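Local structure of uncharacterized protein YhfS (Escherichia coli, 4J8L) at residues L40-P44 against G45-P49; R105-I108 against E109-L113; V283-H286 against Q287-A291. The protein is of unknown function but carries covalently attached pyridoxal 5'-phosphate and possibly has cysteine synthase activity. All blocks are in the same frame, centred on the assembly; numbering follows the deposited sequence.

Contact 1: residues L40-P44 against G45-P49; sequences LGLTP and GLNQP
With chi1 at 74°, Thr43 places OG1 between its own backbone N and carbonyl carbon, and from there the hydroxyl reaches Gln48 O at 2.7 Å, nearly in line with that carbonyl bond. Thr43 N adds a weak bond to the same oxygen, so one residue meets Gln48 O through both its side chain and its backbone. The carbonyl of Thr43 is used twice as well: Leu46 N, at 3.1 Å from Thr43 O, closes a type II beta turn over Pro44 and Gly45, while Asn47 N donates to Thr43 O at 2.9 Å. Gly45 fills the turn position with positive phi, where a CB would clash with Pro44 O. Alongside, Leu46 lays CD1 3.7 Å from Thr43 OG1. Leu42, centre of an inverse gamma turn, runs beside Asn47 with CD2 3.6 Å from Asn47 OD1. A valine at Thr43 would probably leave Gln48 O with just the weak bond from Thr43 N to hold it to residues 40-44. The turn lies in the loop between helices 31-34 and 50-62, and Pro49 is the N-cap residue of the latter. Leu46 and Gln48 lean on Gln53 of that helix, with Gln48 NE2 bonded to Glu56 OE1. Elsewhere in the chain, Asn47 ND2 donates to Tyr221 O, and Arg217 of helix 210-219 gives weak bonds to the carbonyls of Leu46 and Asn47.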
# COMPACT_ATOMS: atom_id res chain seq x y z
N LEU A 40 -19.60 -20.30 -3.15
CA LEU A 40 -18.94 -20.27 -4.44
C LEU A 40 -19.86 -19.76 -5.54
O LEU A 40 -21.06 -20.00 -5.52
CB LEU A 40 -18.52 -21.69 -4.83
CG LEU A 40 -17.46 -22.36 -3.95
CD1 LEU A 40 -17.45 -23.86 -4.18
CD2 LEU A 40 -16.08 -21.76 -4.27
N GLY A 41 -19.28 -19.06 -6.51
CA GLY A 41 -19.97 -18.89 -7.78
C GLY A 41 -20.94 -17.74 -7.95
O GLY A 41 -21.02 -16.81 -7.14
N LEU A 42 -21.70 -17.83 -9.03
CA LEU A 42 -22.52 -16.71 -9.51
C LEU A 42 -23.93 -16.82 -8.94
O LEU A 42 -24.85 -17.22 -9.64
CB LEU A 42 -22.56 -16.74 -11.04
CG LEU A 42 -21.20 -16.70 -11.74
CD1 LEU A 42 -21.36 -16.59 -13.24
CD2 LEU A 42 -20.38 -15.54 -11.21
N THR A 43 -24.07 -16.48 -7.66
CA THR A 43 -25.36 -16.66 -6.99
C THR A 43 -26.39 -15.66 -7.52
O THR A 43 -26.05 -14.51 -7.83
CB THR A 43 -25.22 -16.58 -5.45
OG1 THR A 43 -25.01 -15.23 -5.03
CG2 THR A 43 -24.06 -17.45 -4.98
N PRO A 44 -27.64 -16.09 -7.65
CA PRO A 44 -28.66 -15.26 -8.29
C PRO A 44 -28.88 -13.90 -7.63
O PRO A 44 -28.98 -13.80 -6.40
CB PRO A 44 -29.93 -16.12 -8.21
CG PRO A 44 -29.63 -17.18 -7.22
CD PRO A 44 -28.16 -17.40 -7.24
N GLY A 45 -28.92 -12.86 -8.46
CA GLY A 45 -29.14 -11.51 -7.98
C GLY A 45 -27.86 -10.79 -7.60
O GLY A 45 -27.84 -9.56 -7.55
N LEU A 46 -26.81 -11.56 -7.33
CA LEU A 46 -25.52 -10.99 -6.92
C LEU A 46 -24.41 -11.15 -7.96
O LEU A 46 -23.51 -10.31 -8.03
CB LEU A 46 -25.03 -11.61 -5.61
CG LEU A 46 -25.90 -11.44 -4.37
CD1 LEU A 46 -25.21 -12.09 -3.16
CD2 LEU A 46 -26.17 -9.98 -4.12
N ASN A 47 -24.46 -12.22 -8.75
CA ASN A 47 -23.40 -12.61 -9.66
C ASN A 47 -22.05 -12.71 -8.95
O ASN A 47 -21.02 -12.33 -9.50
CB ASN A 47 -23.28 -11.64 -10.84
CG ASN A 47 -22.64 -12.28 -12.07
OD1 ASN A 47 -22.96 -13.42 -12.43
ND2 ASN A 47 -21.76 -11.54 -12.73
N GLN A 48 -22.09 -13.20 -7.71
CA GLN A 48 -20.89 -13.42 -6.91
C GLN A 48 -21.34 -14.20 -5.68
O GLN A 48 -22.53 -14.34 -5.45
CB GLN A 48 -20.27 -12.08 -6.46
CG GLN A 48 -21.22 -11.26 -5.61
CD GLN A 48 -20.62 -9.98 -5.03
OE1 GLN A 48 -21.36 -9.08 -4.63
NE2 GLN A 48 -19.29 -9.89 -4.99
N PRO A 49 -20.40 -14.73 -4.90
CA PRO A 49 -20.80 -15.43 -3.68
C PRO A 49 -21.47 -14.52 -2.67
O PRO A 49 -21.15 -13.33 -2.56
CB PRO A 49 -19.45 -15.94 -3.12
CG PRO A 49 -18.64 -16.16 -4.35
CD PRO A 49 -18.99 -15.00 -5.25

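Contact 2: residues R105-I108 against E109-L113; sequences RVII and EQMGL
Ile108 and Leu113 meet across a Schellman motif that ends helix 102-111, the helix of a beta-alpha-beta unit with strands 92-96 and 114-118. Upstream the bonding is regular helix: Arg105 O takes Glu109 N at 2.9 Å, Val106 O takes Gln110 N at 2.8 Å, and Ile107 O takes Met111 N. At Gly112, phi turns positive (63°) and the pattern changes. Gly112 N bonds to Glu109 O at 3.1 Å, and Leu113 N reaches back five residues to Ile108 O at 3.2 Å. Ile108 O also accepts from a water and, weakly, from Met111 N. The same water donates to Leu113 O at 2.6 Å, bridging the last helical turn to the chain that leaves it. The side chains of Ile108 and Leu113 cross at about a right angle, with Ile108 CG2 4.2 Å from Leu113 CB; this is the apolar contact that commonly accompanies a Schellman end. Ile108 also touches Val100, Leu113 touches Leu87, and Ile107 packs on helix 74-86. On the outer side the charges are looser. Arg105 and Glu109 run side by side, but their NE and OE2 stay 4.5 Å apart, beyond a salt bridge, and OE2 lies closer to the arginine's CG. One residue after Arg105, Val106 has CG1 anti to the backbone N (chi1 169°), which sets that methyl 3.3 Å from Gln110 NE2.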
# COMPACT_ATOMS: atom_id res chain seq x y z
N ARG A 105 1.52 2.82 -14.77
CA ARG A 105 1.90 3.38 -16.06
C ARG A 105 1.43 2.46 -17.19
O ARG A 105 0.97 2.93 -18.23
CB ARG A 105 3.41 3.65 -16.14
CG ARG A 105 3.83 4.34 -17.44
CD ARG A 105 5.30 4.77 -17.41
NE ARG A 105 6.16 3.66 -16.99
CZ ARG A 105 6.74 3.57 -15.80
NH1 ARG A 105 6.58 4.52 -14.89
NH2 ARG A 105 7.49 2.52 -15.52
N VAL A 106 1.53 1.15 -16.98
CA VAL A 106 1.07 0.19 -17.98
C VAL A 106 -0.43 0.37 -18.24
O VAL A 106 -0.87 0.40 -19.38
CB VAL A 106 1.38 -1.27 -17.55
CG1 VAL A 106 0.66 -2.26 -18.45
CG2 VAL A 106 2.89 -1.52 -17.54
N ILE A 107 -1.20 0.52 -17.16
CA ILE A 107 -2.64 0.74 -17.26
C ILE A 107 -2.94 2.03 -18.03
O ILE A 107 -3.79 2.05 -18.93
CB ILE A 107 -3.28 0.82 -15.87
CG1 ILE A 107 -3.24 -0.56 -15.20
CG2 ILE A 107 -4.73 1.31 -15.97
CD1 ILE A 107 -3.53 -0.55 -13.72
N ILE A 108 -2.22 3.09 -17.69
CA ILE A 108 -2.33 4.38 -18.38
C ILE A 108 -2.07 4.25 -19.87
O ILE A 108 -2.81 4.79 -20.70
CB ILE A 108 -1.35 5.41 -17.75
CG1 ILE A 108 -1.89 5.87 -16.40
CG2 ILE A 108 -1.11 6.59 -18.70
CD1 ILE A 108 -0.85 6.50 -15.50
N GLU A 109 -1.03 3.50 -20.21
CA GLU A 109 -0.68 3.27 -21.61
C GLU A 109 -1.74 2.44 -22.32
O GLU A 109 -2.10 2.73 -23.46
CB GLU A 109 0.69 2.60 -21.70
CG GLU A 109 1.83 3.52 -21.28
CD GLU A 109 3.15 2.78 -21.15
OE1 GLU A 109 3.14 1.53 -21.13
OE2 GLU A 109 4.19 3.46 -21.05
N GLN A 110 -2.24 1.41 -21.64
CA GLN A 110 -3.23 0.52 -22.24
C GLN A 110 -4.60 1.21 -22.43
O GLN A 110 -5.40 0.79 -23.26
CB GLN A 110 -3.34 -0.80 -21.44
CG GLN A 110 -2.09 -1.69 -21.58
CD GLN A 110 -2.09 -2.94 -20.67
OE1 GLN A 110 -2.98 -3.13 -19.85
NE2 GLN A 110 -1.07 -3.78 -20.83
N MSE A 111 -4.85 2.28 -21.67
CA MSE A 111 -6.08 3.06 -21.82
C MSE A 111 -5.89 4.26 -22.74
O MSE A 111 -6.85 4.96 -23.05
CB MSE A 111 -6.61 3.54 -20.47
CG MSE A 111 -7.09 2.45 -19.55
SE MSE A 111 -8.03 3.22 -18.00
CE MSE A 111 -9.58 3.98 -18.91
N GLY A 112 -4.66 4.52 -23.16
CA GLY A 112 -4.38 5.65 -24.03
C GLY A 112 -4.69 6.99 -23.39
O GLY A 112 -5.08 7.95 -24.07
N LEU A 113 -4.52 7.07 -22.07
CA LEU A 113 -4.80 8.30 -21.34
C LEU A 113 -3.74 9.35 -21.62
O LEU A 113 -2.59 9.03 -21.89
CB LEU A 113 -4.86 8.03 -19.84
CG LEU A 113 -5.87 7.00 -19.35
CD1 LEU A 113 -5.83 6.90 -17.83
CD2 LEU A 113 -7.26 7.37 -19.84
O HOH W 1 -1.14 6.89 -22.47

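Contact 3: residues V283-H286 against Q287-A291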
# COMPACT_ATOMS: atom_id res chain seq x y z
N VAL A 283 19.72 2.03 5.10
CA VAL A 283 20.98 1.96 5.83
C VAL A 283 22.15 2.12 4.87
O VAL A 283 22.27 1.36 3.91
CB VAL A 283 21.11 0.64 6.57
CG1 VAL A 283 22.41 0.58 7.33
CG2 VAL A 283 19.92 0.45 7.53
N GLU A 284 22.99 3.12 5.13
CA GLU A 284 24.14 3.41 4.29
C GLU A 284 25.42 3.11 5.05
O GLU A 284 25.55 3.47 6.22
CB GLU A 284 24.13 4.88 3.87
CG GLU A 284 25.27 5.30 2.93
CD GLU A 284 25.47 6.80 2.89
OE1 GLU A 284 25.13 7.47 3.89
OE2 GLU A 284 25.99 7.31 1.88
N PHE A 285 26.36 2.44 4.38
CA PHE A 285 27.64 2.09 4.97
C PHE A 285 28.73 3.07 4.56
O PHE A 285 28.62 3.75 3.53
CB PHE A 285 28.02 0.67 4.57
CG PHE A 285 26.95 -0.34 4.89
CD1 PHE A 285 26.74 -0.75 6.19
CD2 PHE A 285 26.14 -0.84 3.89
CE1 PHE A 285 25.72 -1.67 6.50
CE2 PHE A 285 25.13 -1.76 4.18
CZ PHE A 285 24.92 -2.17 5.49
N HIS A 286 29.79 3.14 5.36
CA HIS A 286 30.93 4.01 5.04
C HIS A 286 31.66 3.52 3.80
O HIS A 286 32.17 4.31 3.00
CB HIS A 286 31.92 4.04 6.21
CG HIS A 286 31.46 4.85 7.37
ND1 HIS A 286 31.46 6.23 7.36
CD2 HIS A 286 31.02 4.49 8.60
CE1 HIS A 286 31.02 6.68 8.52
NE2 HIS A 286 30.75 5.64 9.29
N GLN A 287 31.74 2.20 3.66
CA GLN A 287 32.43 1.58 2.54
C GLN A 287 31.40 0.94 1.63
O GLN A 287 30.29 0.60 2.07
CB GLN A 287 33.42 0.53 3.05
CG GLN A 287 34.40 1.05 4.08
CD GLN A 287 35.41 1.99 3.47
OE1 GLN A 287 35.79 1.84 2.31
NE2 GLN A 287 35.85 2.97 4.25
N PRO A 288 31.75 0.77 0.34
CA PRO A 288 30.82 0.22 -0.65
C PRO A 288 30.67 -1.29 -0.52
O PRO A 288 31.14 -2.04 -1.38
CB PRO A 288 31.47 0.58 -1.99
CG PRO A 288 32.94 0.67 -1.67
CD PRO A 288 32.98 1.27 -0.29
N ILE A 289 30.01 -1.73 0.56
CA ILE A 289 29.90 -3.14 0.89
C ILE A 289 28.46 -3.64 0.83
O ILE A 289 28.17 -4.74 1.29
CB ILE A 289 30.44 -3.42 2.31
CG1 ILE A 289 29.68 -2.58 3.34
CG2 ILE A 289 31.93 -3.13 2.37
CD1 ILE A 289 29.98 -2.94 4.79
N ALA A 290 27.57 -2.84 0.25
CA ALA A 290 26.14 -3.14 0.30
C ALA A 290 25.82 -4.50 -0.31
O ALA A 290 25.09 -5.29 0.30
CB ALA A 290 25.34 -2.05 -0.38
N ALA A 291 26.36 -4.78 -1.49
CA ALA A 291 26.06 -6.03 -2.17
C ALA A 291 26.57 -7.23 -1.36
O ALA A 291 25.86 -8.23 -1.21
CB ALA A 291 26.63 -6.04 -3.56
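Gln287 O accepts Ile289 N at 2.8 Å, closing an inverse gamma turn centred on Pro288, and the same oxygen lies 3.4 Å from Phe285 CB. This tight bend carries the chain from the end of strand 279-285 to helix 290-299, for which Ile289 is the N-cap residue. Across it, the contact is made by Phe285 and Ile289, whose side chains cross at roughly a right angle. Ile289 takes the less common chi1 of 58°, with CG1 between the backbone N and the carbonyl carbon; the branch is thereby directed back at the strand, CG1 lying 3.9 Å from Phe285 CB and CD1 4.0 Å from Phe285 CG. Farther along the ring, Phe285 CE2 approaches Ala290 CA at 4.2 Å, so the first turn of the helix also meets the aromatic group. At the bend, Gln287 is folded at chi2 (-71°), bringing CD to 4.0 Å from His286 O. Phe285 also touches Val268 of the neighbouring strand and Leu354 and Ile358 of helix 347-360, while Arg292 NH2 bonds to Pro288 O. A nickel ion sits about 4 Å from the Pro288 side chain. No hydrogen bond joins residues 283-286 to 287-291, which implies that, beyond the continuous backbone, strand end and helix start meet here through apolar packing of Phe285 on Ile289 and Ala290.

How the contacts relate
All three contacts are local, and none touches another. Contact 2 lies most at the surface, with two of nine touching residues buried and five exposed; contact 1 has three of ten buried, and contact 3 half of its six, Phe285 and Ile289 among them. Contacts 1 and 2, centres about 31 Å apart, both belong to the aminotransferase-like part of the chain but hold different elements, a loop leading into helix 50-62 and the end of helix 102-111. Contact 3 lies in the C-terminal domain, across the chain's centre from contact 1. A buried threonine and shared carbonyls knit contact 1, helical and capping backbone bonds plus a water contact 2, and an aromatic-aliphatic pair contact 3.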